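Local coordinates for protein bacterial fluorinating enzyme homolog (Thermus thermophilus, PDB 2CW5) that hydrolyses S-adenosyl-L-methionine to adenosine and L-methionine, works as a homotrimer and shows neither fluorinase nor chlorinase activity, at residues A55-P60 against W100-P105; Y5-F10 against Y50-A55; G62-A67 against P140-L145; H38-P41 against R47-Y50. One frame throughout, in Å; residues are numbered along the deposited sequence.

Interaction 1: A55-P60 against W100-P105; sequences ALPYLP and WLLDPP
Leu56 and Leu102 run past one another in opposite directions, and Leu56 lays its CD2 methyl against CB and CD1 of Leu102. CD2 of Leu56 lies 4.0 Å from CD1 of Leu102, and the same Leu56 CD2 is 4.1 Å from Leu102 CB, so one methyl rests along the base and one branch of its neighbour. The first torsions set up this pass: Leu56 carries CG opposite the backbone N (chi1 -171°), whereas Leu102 turns CG beside its own N (chi1 -56°). Pro57 comes in obliquely to the same Leu102 methyl, its ring CD 4.0 Å from Leu102 CD1, so that one methyl touches both a leucine branch and a proline ring. Asp103 adds only its CB, 4.5 Å from Leu56 CD2. Its carboxylate accepts hydrogen bonds from the backbone N atoms of Arg85 and Trp86 and pairs with the Tyr88 hydroxyl, and those bonds hold the turn after Leu102 in position. Leu56 also touches Trp86, while the Pro57 side of the contact lies nearer the surface. This is partly buried apolar packing within the N-terminal domain: the 3-10 turn 56-58, which carries the chain out of helix 45-55 on its way to strand 64-68, is set against the short helical segment round Leu102, as one connection of an alpha/beta fold lying on another.

Interaction 2: Y5-F10 against Y50-A55; sequences YFLSDF and YALFEA
Leu7 reaches out from strand 4-8 and puts a single methyl, CD1, onto two consecutive residues of helix 45-55. CD1 lies 3.7 Å from CB of Ala51 and 3.8 Å from CD2 of Leu52, close apolar contacts that give Leu7 the greatest burial of the three. The backbone N and CG of Leu7 stand on opposite sides of the CA-CB bond (chi1 179°), which carries CD1 out to the helix; chi2, at 148°, sits some 30° short of the staggered value, a modest twist that accompanies this fit. Leu52 leaves the helix across the line of the contact, yet its CD2 end comes near enough for the two leucines to meet at an angle, with Leu52 CG 4.1 Å from Leu7 CD1. Ala51, having only CB to offer, lets the leucine approach close to the helix backbone. Here the central sheet of an alpha/beta domain meets one of its two helical layers: Leu7 faces helix 45-55, while the preceding Phe6 points away and packs on helix 16-24 across the sheet. Leu52 also rests on Leu36, Val65 and Ala67, spanning strands to both sides of 4-8, and Ala51 touches Pro15 of the second subunit. At the end of the strand, Ser8 OG accepts a hydrogen bond from Phe10 N (3.1 Å, 165° at the hydrogen), an ST turn that shapes the loop carrying Asp9, which probably binds adenosine as in related enzymes.

Interaction 3: G62-A67 against P140-L145; sequences GAVVLA and PAAAHL
Val64 and Leu66, two residues apart on the same side of strand 64-68, both close on the CB of Ala142. The contact is entirely apolar. CG1 of Val64 and CD2 of Leu66 each lie 4.1 Å from Ala142 CB, so the small methyl fits against both larger side chains. The other Val64 branch serves a different helix residue: CG2 is 4.0 Å from Leu145 CB, the two side chains crossing at about a right angle, and also 4.1 Å from the carbonyl carbon of Leu145. This division follows from the valine torsion, which sets CG1 opposite the backbone N (chi1 173°) and turns CG2 to the N side. The helix keeps its own backbone bonds, Leu145 N to Ala141 O at 3.0 Å and His144 N to Pro140 O. Ala142 and Leu145, about a turn apart, face the strand together; the antiparallel run (175°, axes 9.1 Å apart at closest) puts Ala142 by Leu66 and Leu145 by Val64. Around the contact, Leu145 reaches on to Thr87 and Val89 of strand 87-89, Leu66 touches Val20 and Ala142 touches Leu24 of helix 16-24. Helix 133-147 thus lies beside helix 16-24 on one face of the sheet, while Val65 points to the other face.

Interaction 4: H38-P41 against R47-Y50; sequences HALP and RAAY
Arg47 lies with its guanidinium against Leu40 and Pro41, and the leucine takes one face of the flat group. Leu40 CD2 stands 3.9 Å from Arg47 NE and 4.0 Å from Arg47 CG; one methyl thus touches both the aliphatic part and the face of the guanidinium. The proline crosses the arginine chain at about a right angle, and its CD approaches the guanidinium obliquely, with Pro41 CD 3.5 Å from Arg47 NH1 and 3.8 Å from Arg47 CG. The other leucine methyl, CD1, turns to the helix itself and sits 4.1 Å from both CA and CB of Ala48. What brings the arginine here is a bend: the chain leaves the helix extended, then bends at chi2 (67°), which brings the guanidinium beside Leu40 and Pro41. Further out, Arg47 NH2 forms a salt bridge with Glu13 OE1 of the second subunit. Replacing Arg47 by alanine would probably leave Glu13 of the neighbouring subunit without its charged mate and open a gap beside Leu40 and Pro41. Leu40 also touches that Glu13, and Arg47 N is held by the side chain of Asp44 at the start of helix 45-55. His38, earlier in the loop, is fixed by Asp35 and Ser8 through its two ring nitrogens. Leu40 lies close to Asp9, which probably binds adenosine, so the loop probably borders the substrate site. With Leu40 over one face of the guanidinium, the apolar cover probably shields Arg47 in part from solvent where it pairs with the second subunit, consistent with a contact that serves the trimer as well as the domain.

From the N terminus, strand 4-8 comes first, and interaction 2 closes a long loop from it to helix 45-55. Interaction 4 nests inside that loop as a short closure between 38-41 and the start of the same helix, and Leu7 CD2 meets Leu40 CD1 between them. Interaction 1 opens as the helix ends, sharing Ala55 with interaction 2, and closes on 100-105. Interaction 3 starts inside that span at 62-67 but closes on 140-145, so the two cross. Strands 4-8 and 64-68 are sheet neighbours, joining interactions 2 and 3 through backbone bonds, while interactions 1, 2 and 4 border the second subunit.

Interaction 1: A55-P60 against W100-P105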
loop_
_atom_site.group_PDB
_atom_site.type_symbol
_atom_site.label_atom_id
_atom_site.label_comp_id
_atom_site.label_asym_id
_atom_site.label_seq_id
_atom_site.Cartn_x
_atom_site.Cartn_y
_atom_site.Cartn_z
ATOM N N ALA C 55 -12.123 13.559 -4.279
ATOM C CA ALA C 55 -11.857 13.886 -2.881
ATOM C C ALA C 55 -11.744 15.354 -2.489
ATOM O O ALA C 55 -12.017 15.711 -1.340
ATOM C CB ALA C 55 -10.597 13.150 -2.432
ATOM N N LEU C 56 -11.346 16.202 -3.431
ATOM C CA LEU C 56 -11.143 17.620 -3.140
ATOM C C LEU C 56 -12.194 18.355 -2.303
ATOM O O LEU C 56 -11.854 19.012 -1.326
ATOM C CB LEU C 56 -10.926 18.404 -4.438
ATOM C CG LEU C 56 -10.491 19.863 -4.250
ATOM C CD1 LEU C 56 -9.102 19.884 -3.633
ATOM C CD2 LEU C 56 -10.494 20.611 -5.593
ATOM N N PRO C 57 -13.480 18.253 -2.669
ATOM C CA PRO C 57 -14.509 18.959 -1.897
ATOM C C PRO C 57 -14.610 18.625 -0.407
ATOM O O PRO C 57 -15.132 19.424 0.374
ATOM C CB PRO C 57 -15.794 18.635 -2.661
ATOM C CG PRO C 57 -15.507 17.296 -3.257
ATOM C CD PRO C 57 -14.088 17.438 -3.735
ATOM N N TYR C 58 -14.107 17.458 -0.016
ATOM C CA TYR C 58 -14.171 17.020 1.378
ATOM C C TYR C 58 -12.922 17.362 2.177
ATOM O O TYR C 58 -12.862 17.091 3.377
ATOM C CB TYR C 58 -14.392 15.503 1.443
ATOM C CG TYR C 58 -15.620 15.034 0.708
ATOM C CD1 TYR C 58 -16.884 15.123 1.292
ATOM C CD2 TYR C 58 -15.527 14.535 -0.590
ATOM C CE1 TYR C 58 -18.026 14.728 0.599
ATOM C CE2 TYR C 58 -16.662 14.140 -1.293
ATOM C CZ TYR C 58 -17.908 14.239 -0.693
ATOM O OH TYR C 58 -19.035 13.855 -1.386
ATOM N N LEU C 59 -11.926 17.953 1.524
ATOM C CA LEU C 59 -10.687 18.295 2.209
ATOM C C LEU C 59 -10.697 19.698 2.802
ATOM O O LEU C 59 -11.280 20.621 2.238
ATOM C CB LEU C 59 -9.491 18.165 1.258
ATOM C CG LEU C 59 -9.360 16.859 0.467
ATOM C CD1 LEU C 59 -8.036 16.868 -0.282
ATOM C CD2 LEU C 59 -9.444 15.662 1.390
ATOM N N PRO C 60 -10.036 19.871 3.954
ATOM C CA PRO C 60 -9.952 21.158 4.644
ATOM C C PRO C 60 -9.462 22.263 3.717
ATOM O O PRO C 60 -8.560 22.054 2.905
ATOM C CB PRO C 60 -8.961 20.878 5.768
ATOM C CG PRO C 60 -9.216 19.450 6.086
ATOM C CD PRO C 60 -9.333 18.824 4.719
ATOM N N TRP C 100 -9.360 21.794 -10.690
ATOM C CA TRP C 100 -9.433 23.206 -11.012
ATOM C C TRP C 100 -10.807 23.683 -11.474
ATOM O O TRP C 100 -11.061 24.886 -11.516
ATOM C CB TRP C 100 -8.334 23.561 -12.022
ATOM C CG TRP C 100 -6.960 23.517 -11.389
ATOM C CD1 TRP C 100 -6.673 23.593 -10.051
ATOM C CD2 TRP C 100 -5.698 23.447 -12.061
ATOM N NE1 TRP C 100 -5.317 23.578 -9.854
ATOM C CE2 TRP C 100 -4.693 23.490 -11.069
ATOM C CE3 TRP C 100 -5.317 23.351 -13.407
ATOM C CZ2 TRP C 100 -3.330 23.441 -11.377
ATOM C CZ3 TRP C 100 -3.960 23.302 -13.715
ATOM C CH2 TRP C 100 -2.983 23.347 -12.701
ATOM N N LEU C 101 -11.695 22.750 -11.814
ATOM C CA LEU C 101 -13.053 23.126 -12.198
ATOM C C LEU C 101 -13.791 23.472 -10.910
ATOM O O LEU C 101 -14.729 24.264 -10.906
ATOM C CB LEU C 101 -13.781 21.971 -12.889
ATOM C CG LEU C 101 -13.378 21.637 -14.323
ATOM C CD1 LEU C 101 -14.149 20.409 -14.797
ATOM C CD2 LEU C 101 -13.666 22.846 -15.226
ATOM N N LEU C 102 -13.358 22.861 -9.813
ATOM C CA LEU C 102 -13.967 23.103 -8.513
ATOM C C LEU C 102 -13.281 24.288 -7.834
ATOM O O LEU C 102 -13.893 24.992 -7.028
ATOM C CB LEU C 102 -13.821 21.865 -7.623
ATOM C CG LEU C 102 -14.356 20.527 -8.151
ATOM C CD1 LEU C 102 -13.984 19.418 -7.177
ATOM C CD2 LEU C 102 -15.864 20.597 -8.339
ATOM N N ASP C 103 -12.018 24.504 -8.186
ATOM C CA ASP C 103 -11.205 25.564 -7.589
ATOM C C ASP C 103 -10.115 26.066 -8.544
ATOM O O ASP C 103 -8.972 25.607 -8.504
ATOM C CB ASP C 103 -10.586 25.024 -6.289
ATOM C CG ASP C 103 -9.569 25.968 -5.672
ATOM O OD1 ASP C 103 -9.813 27.191 -5.651
ATOM O OD2 ASP C 103 -8.526 25.477 -5.186
ATOM N N PRO C 104 -10.466 27.013 -9.430
ATOM C CA PRO C 104 -9.541 27.598 -10.406
ATOM C C PRO C 104 -8.450 28.380 -9.679
ATOM O O PRO C 104 -8.744 29.298 -8.917
ATOM C CB PRO C 104 -10.442 28.520 -11.232
ATOM C CG PRO C 104 -11.786 27.886 -11.108
ATOM C CD PRO C 104 -11.841 27.480 -9.667
ATOM N N PRO C 105 -7.178 28.024 -9.900
ATOM C CA PRO C 105 -6.097 28.744 -9.222
ATOM C C PRO C 105 -6.001 30.217 -9.603
ATOM O O PRO C 105 -6.325 30.609 -10.726
ATOM C CB PRO C 105 -4.852 27.951 -9.617
ATOM C CG PRO C 105 -5.208 27.410 -10.956
ATOM C CD PRO C 105 -6.640 26.963 -10.769
#

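Interaction 2: Y5-F10 against Y50-A55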
loop_
_atom_site.group_PDB
_atom_site.type_symbol
_atom_site.label_atom_id
_atom_site.label_comp_id
_atom_site.label_asym_id
_atom_site.label_seq_id
_atom_site.Cartn_x
_atom_site.Cartn_y
_atom_site.Cartn_z
ATOM N N TYR C 5 -2.164 16.447 1.653
ATOM C CA TYR C 5 -2.834 15.290 1.066
ATOM C C TYR C 5 -1.952 14.857 -0.096
ATOM O O TYR C 5 -1.586 15.669 -0.952
ATOM C CB TYR C 5 -4.243 15.671 0.623
ATOM C CG TYR C 5 -5.175 15.802 1.815
ATOM C CD1 TYR C 5 -5.878 14.695 2.298
ATOM C CD2 TYR C 5 -5.285 17.006 2.512
ATOM C CE1 TYR C 5 -6.668 14.784 3.451
ATOM C CE2 TYR C 5 -6.072 17.107 3.670
ATOM C CZ TYR C 5 -6.756 15.991 4.132
ATOM O OH TYR C 5 -7.520 16.076 5.275
ATOM N N PHE C 6 -1.634 13.568 -0.117
ATOM C CA PHE C 6 -0.708 12.997 -1.089
ATOM C C PHE C 6 -1.275 11.940 -2.047
ATOM O O PHE C 6 -1.864 10.937 -1.625
ATOM C CB PHE C 6 0.475 12.443 -0.267
ATOM C CG PHE C 6 1.644 11.953 -1.072
ATOM C CD1 PHE C 6 1.842 12.354 -2.390
ATOM C CD2 PHE C 6 2.570 11.087 -0.483
ATOM C CE1 PHE C 6 2.945 11.899 -3.113
ATOM C CE2 PHE C 6 3.678 10.624 -1.195
ATOM C CZ PHE C 6 3.866 11.029 -2.514
ATOM N N LEU C 7 -1.102 12.185 -3.343
ATOM C CA LEU C 7 -1.544 11.249 -4.366
ATOM C C LEU C 7 -0.383 10.989 -5.319
ATOM O O LEU C 7 0.398 11.890 -5.613
ATOM C CB LEU C 7 -2.736 11.812 -5.154
ATOM C CG LEU C 7 -3.274 10.922 -6.285
ATOM C CD1 LEU C 7 -4.784 11.127 -6.441
ATOM C CD2 LEU C 7 -2.541 11.236 -7.594
ATOM N N SER C 8 -0.253 9.754 -5.787
ATOM C CA SER C 8 0.815 9.443 -6.727
ATOM C C SER C 8 0.514 8.150 -7.457
ATOM O O SER C 8 -0.488 7.494 -7.185
ATOM C CB SER C 8 2.147 9.276 -5.994
ATOM O OG SER C 8 2.231 7.987 -5.403
ATOM N N ASP C 9 1.387 7.800 -8.398
ATOM C CA ASP C 9 1.262 6.544 -9.123
ATOM C C ASP C 9 2.522 5.733 -8.798
ATOM O O ASP C 9 2.922 4.864 -9.569
ATOM C CB ASP C 9 1.169 6.789 -10.634
ATOM C CG ASP C 9 2.435 7.412 -11.213
ATOM O OD1 ASP C 9 3.296 7.862 -10.430
ATOM O OD2 ASP C 9 2.564 7.454 -12.457
ATOM N N PHE C 10 3.136 6.028 -7.652
ATOM C CA PHE C 10 4.367 5.349 -7.233
ATOM C C PHE C 10 4.210 3.852 -6.974
ATOM O O PHE C 10 5.188 3.116 -7.022
ATOM C CB PHE C 10 4.968 6.006 -5.981
ATOM C CG PHE C 10 5.453 7.417 -6.192
ATOM C CD1 PHE C 10 5.644 7.928 -7.473
ATOM C CD2 PHE C 10 5.744 8.229 -5.100
ATOM C CE1 PHE C 10 6.120 9.230 -7.664
ATOM C CE2 PHE C 10 6.221 9.530 -5.279
ATOM C CZ PHE C 10 6.409 10.029 -6.563
ATOM N N TYR C 50 -9.314 12.314 -11.990
ATOM C CA TYR C 50 -10.621 12.000 -11.417
ATOM C C TYR C 50 -10.532 11.769 -9.911
ATOM O O TYR C 50 -11.385 12.244 -9.157
ATOM C CB TYR C 50 -11.243 10.772 -12.098
ATOM C CG TYR C 50 -12.616 10.434 -11.543
ATOM C CD1 TYR C 50 -13.667 11.351 -11.633
ATOM C CD2 TYR C 50 -12.851 9.227 -10.883
ATOM C CE1 TYR C 50 -14.911 11.079 -11.077
ATOM C CE2 TYR C 50 -14.103 8.942 -10.320
ATOM C CZ TYR C 50 -15.124 9.876 -10.421
ATOM O OH TYR C 50 -16.358 9.622 -9.865
ATOM N N ALA C 51 -9.503 11.046 -9.468
ATOM C CA ALA C 51 -9.329 10.775 -8.042
ATOM C C ALA C 51 -9.268 12.077 -7.236
ATOM O O ALA C 51 -9.835 12.168 -6.150
ATOM C CB ALA C 51 -8.063 9.951 -7.808
ATOM N N LEU C 52 -8.566 13.077 -7.763
ATOM C CA LEU C 52 -8.463 14.366 -7.087
ATOM C C LEU C 52 -9.836 15.037 -7.049
ATOM O O LEU C 52 -10.248 15.572 -6.026
ATOM C CB LEU C 52 -7.456 15.265 -7.810
ATOM C CG LEU C 52 -5.996 14.794 -7.736
ATOM C CD1 LEU C 52 -5.123 15.664 -8.643
ATOM C CD2 LEU C 52 -5.504 14.867 -6.295
ATOM N N PHE C 53 -10.534 14.997 -8.181
ATOM C CA PHE C 53 -11.870 15.572 -8.317
ATOM C C PHE C 53 -12.809 14.975 -7.266
ATOM O O PHE C 53 -13.595 15.676 -6.627
ATOM C CB PHE C 53 -12.390 15.251 -9.720
ATOM C CG PHE C 53 -13.783 15.727 -9.990
ATOM C CD1 PHE C 53 -14.033 17.064 -10.292
ATOM C CD2 PHE C 53 -14.847 14.827 -9.989
ATOM C CE1 PHE C 53 -15.323 17.495 -10.596
ATOM C CE2 PHE C 53 -16.145 15.249 -10.292
ATOM C CZ PHE C 53 -16.382 16.587 -10.597
ATOM N N GLU C 54 -12.701 13.664 -7.101
ATOM C CA GLU C 54 -13.519 12.905 -6.171
ATOM C C GLU C 54 -13.355 13.299 -4.698
ATOM O O GLU C 54 -14.336 13.395 -3.962
ATOM C CB GLU C 54 -13.198 11.418 -6.367
ATOM C CG GLU C 54 -13.986 10.446 -5.529
ATOM C CD GLU C 54 -14.070 9.076 -6.192
ATOM O OE1 GLU C 54 -13.018 8.542 -6.607
ATOM O OE2 GLU C 54 -15.189 8.536 -6.302
ATOM N N ALA C 55 -12.123 13.559 -4.279
ATOM C CA ALA C 55 -11.857 13.886 -2.881
ATOM C C ALA C 55 -11.744 15.354 -2.489
ATOM O O ALA C 55 -12.017 15.711 -1.340
ATOM C CB ALA C 55 -10.597 13.150 -2.432
#

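Interaction 3: G62-A67 against P140-L145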
loop_
_atom_site.group_PDB
_atom_site.type_symbol
_atom_site.label_atom_id
_atom_site.label_comp_id
_atom_site.label_asym_id
_atom_site.label_seq_id
_atom_site.Cartn_x
_atom_site.Cartn_y
_atom_site.Cartn_z
ATOM N N GLY C 62 -7.527 25.302 2.200
ATOM C CA GLY C 62 -6.117 25.616 2.338
ATOM C C GLY C 62 -5.191 24.416 2.463
ATOM O O GLY C 62 -3.987 24.576 2.667
ATOM N N ALA C 63 -5.732 23.210 2.354
ATOM C CA ALA C 63 -4.889 22.023 2.440
ATOM C C ALA C 63 -3.938 22.020 1.240
ATOM O O ALA C 63 -4.246 22.596 0.192
ATOM C CB ALA C 63 -5.748 20.768 2.424
ATOM N N VAL C 64 -2.786 21.381 1.400
ATOM C CA VAL C 64 -1.802 21.281 0.330
ATOM C C VAL C 64 -1.995 19.937 -0.362
ATOM O O VAL C 64 -1.799 18.887 0.251
ATOM C CB VAL C 64 -0.358 21.346 0.883
ATOM C CG1 VAL C 64 0.649 21.068 -0.234
ATOM C CG2 VAL C 64 -0.103 22.702 1.512
ATOM N N VAL C 65 -2.384 19.970 -1.631
ATOM C CA VAL C 65 -2.600 18.751 -2.397
ATOM C C VAL C 65 -1.363 18.451 -3.230
ATOM O O VAL C 65 -1.108 19.109 -4.243
ATOM C CB VAL C 65 -3.813 18.885 -3.349
ATOM C CG1 VAL C 65 -4.057 17.558 -4.074
ATOM C CG2 VAL C 65 -5.047 19.303 -2.567
ATOM N N LEU C 66 -0.588 17.474 -2.769
ATOM C CA LEU C 66 0.627 17.039 -3.438
ATOM C C LEU C 66 0.257 15.847 -4.312
ATOM O O LEU C 66 -0.176 14.809 -3.811
ATOM C CB LEU C 66 1.674 16.632 -2.395
ATOM C CG LEU C 66 2.968 15.972 -2.881
ATOM C CD1 LEU C 66 3.691 16.904 -3.836
ATOM C CD2 LEU C 66 3.853 15.645 -1.686
ATOM N N ALA C 67 0.411 15.998 -5.621
ATOM C CA ALA C 67 0.067 14.918 -6.535
ATOM C C ALA C 67 1.180 14.722 -7.546
ATOM O O ALA C 67 1.490 15.627 -8.318
ATOM C CB ALA C 67 -1.248 15.229 -7.244
ATOM N N PRO C 140 9.861 19.076 -0.989
ATOM C CA PRO C 140 10.313 20.282 -0.290
ATOM C C PRO C 140 9.361 21.461 -0.501
ATOM O O PRO C 140 9.194 22.302 0.382
ATOM C CB PRO C 140 11.707 20.524 -0.876
ATOM C CG PRO C 140 11.633 19.891 -2.241
ATOM C CD PRO C 140 10.863 18.624 -1.970
ATOM N N ALA C 141 8.728 21.499 -1.667
ATOM C CA ALA C 141 7.786 22.562 -1.996
ATOM C C ALA C 141 6.541 22.429 -1.120
ATOM O O ALA C 141 6.044 23.411 -0.555
ATOM C CB ALA C 141 7.406 22.475 -3.470
ATOM N N ALA C 142 6.049 21.201 -1.003
ATOM C CA ALA C 142 4.868 20.924 -0.195
ATOM C C ALA C 142 5.120 21.252 1.275
ATOM O O ALA C 142 4.261 21.822 1.943
ATOM C CB ALA C 142 4.471 19.468 -0.347
ATOM N N ALA C 143 6.295 20.889 1.782
ATOM C CA ALA C 143 6.627 21.163 3.177
ATOM C C ALA C 143 6.643 22.679 3.397
ATOM O O ALA C 143 6.099 23.190 4.382
ATOM C CB ALA C 143 7.987 20.564 3.518
ATOM N N HIS C 144 7.263 23.387 2.457
ATOM C CA HIS C 144 7.361 24.840 2.509
ATOM C C HIS C 144 5.969 25.450 2.661
ATOM O O HIS C 144 5.729 26.255 3.560
ATOM C CB HIS C 144 8.036 25.337 1.229
ATOM C CG HIS C 144 8.234 26.818 1.174
ATOM N ND1 HIS C 144 7.214 27.697 0.882
ATOM C CD2 HIS C 144 9.346 27.573 1.331
ATOM C CE1 HIS C 144 7.690 28.929 0.854
ATOM N NE2 HIS C 144 8.982 28.882 1.123
ATOM N N LEU C 145 5.052 25.047 1.787
ATOM C CA LEU C 145 3.678 25.539 1.820
ATOM C C LEU C 145 2.920 25.067 3.060
ATOM O O LEU C 145 2.129 25.820 3.626
ATOM C CB LEU C 145 2.934 25.096 0.558
ATOM C CG LEU C 145 3.460 25.747 -0.722
ATOM C CD1 LEU C 145 2.861 25.065 -1.949
ATOM C CD2 LEU C 145 3.123 27.241 -0.696
#

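Interaction 4: H38-P41 against R47-Y50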
loop_
_atom_site.group_PDB
_atom_site.type_symbol
_atom_site.label_atom_id
_atom_site.label_comp_id
_atom_site.label_asym_id
_atom_site.label_seq_id
_atom_site.Cartn_x
_atom_site.Cartn_y
_atom_site.Cartn_z
ATOM N N HIS C 38 -2.175 5.825 -4.081
ATOM C CA HIS C 38 -0.814 5.598 -4.558
ATOM C C HIS C 38 -0.698 4.398 -5.494
ATOM O O HIS C 38 0.309 4.236 -6.186
ATOM C CB HIS C 38 0.147 5.415 -3.370
ATOM C CG HIS C 38 0.339 6.657 -2.554
ATOM N ND1 HIS C 38 0.850 7.821 -3.085
ATOM C CD2 HIS C 38 0.026 6.936 -1.267
ATOM C CE1 HIS C 38 0.839 8.766 -2.162
ATOM N NE2 HIS C 38 0.342 8.255 -1.049
ATOM N N ALA C 39 -1.724 3.555 -5.513
ATOM C CA ALA C 39 -1.716 2.374 -6.370
ATOM C C ALA C 39 -2.440 2.641 -7.689
ATOM O O ALA C 39 -3.120 1.767 -8.213
ATOM C CB ALA C 39 -2.367 1.191 -5.641
ATOM N N LEU C 40 -2.291 3.852 -8.216
ATOM C CA LEU C 40 -2.933 4.226 -9.476
ATOM C C LEU C 40 -2.096 3.760 -10.661
ATOM O O LEU C 40 -0.871 3.666 -10.565
ATOM C CB LEU C 40 -3.106 5.748 -9.553
ATOM C CG LEU C 40 -3.952 6.408 -8.459
ATOM C CD1 LEU C 40 -3.909 7.918 -8.632
ATOM C CD2 LEU C 40 -5.387 5.899 -8.527
ATOM N N PRO C 41 -2.746 3.469 -11.802
ATOM C CA PRO C 41 -1.986 3.017 -12.972
ATOM C C PRO C 41 -0.901 4.032 -13.323
ATOM O O PRO C 41 -1.155 5.235 -13.391
ATOM C CB PRO C 41 -3.056 2.903 -14.057
ATOM C CG PRO C 41 -4.295 2.566 -13.277
ATOM C CD PRO C 41 -4.190 3.500 -12.093
ATOM N N ARG C 47 -7.114 9.015 -14.769
ATOM C CA ARG C 47 -7.506 8.295 -13.568
ATOM C C ARG C 47 -7.147 9.147 -12.360
ATOM O O ARG C 47 -7.948 9.312 -11.429
ATOM C CB ARG C 47 -6.761 6.954 -13.509
ATOM C CG ARG C 47 -6.931 6.171 -12.215
ATOM C CD ARG C 47 -8.347 5.673 -12.011
ATOM N NE ARG C 47 -8.451 4.892 -10.780
ATOM C CZ ARG C 47 -8.084 3.617 -10.666
ATOM N NH1 ARG C 47 -7.596 2.965 -11.715
ATOM N NH2 ARG C 47 -8.183 3.002 -9.494
ATOM N N ALA C 48 -5.943 9.708 -12.392
ATOM C CA ALA C 48 -5.467 10.544 -11.295
ATOM C C ALA C 48 -6.253 11.842 -11.192
ATOM O O ALA C 48 -6.561 12.300 -10.086
ATOM C CB ALA C 48 -3.974 10.839 -11.470
ATOM N N ALA C 49 -6.581 12.442 -12.338
ATOM C CA ALA C 49 -7.351 13.689 -12.338
ATOM C C ALA C 49 -8.700 13.449 -11.677
ATOM O O ALA C 49 -9.182 14.280 -10.903
ATOM C CB ALA C 49 -7.569 14.188 -13.770
ATOM N N TYR C 50 -9.314 12.314 -11.990
ATOM C CA TYR C 50 -10.621 12.000 -11.417
ATOM C C TYR C 50 -10.532 11.769 -9.911
ATOM O O TYR C 50 -11.385 12.244 -9.157
ATOM C CB TYR C 50 -11.243 10.772 -12.098
ATOM C CG TYR C 50 -12.616 10.434 -11.543
ATOM C CD1 TYR C 50 -13.667 11.351 -11.633
ATOM C CD2 TYR C 50 -12.851 9.227 -10.883
ATOM C CE1 TYR C 50 -14.911 11.079 -11.077
ATOM C CE2 TYR C 50 -14.103 8.942 -10.320
ATOM C CZ TYR C 50 -15.124 9.876 -10.421
ATOM O OH TYR C 50 -16.358 9.622 -9.865
#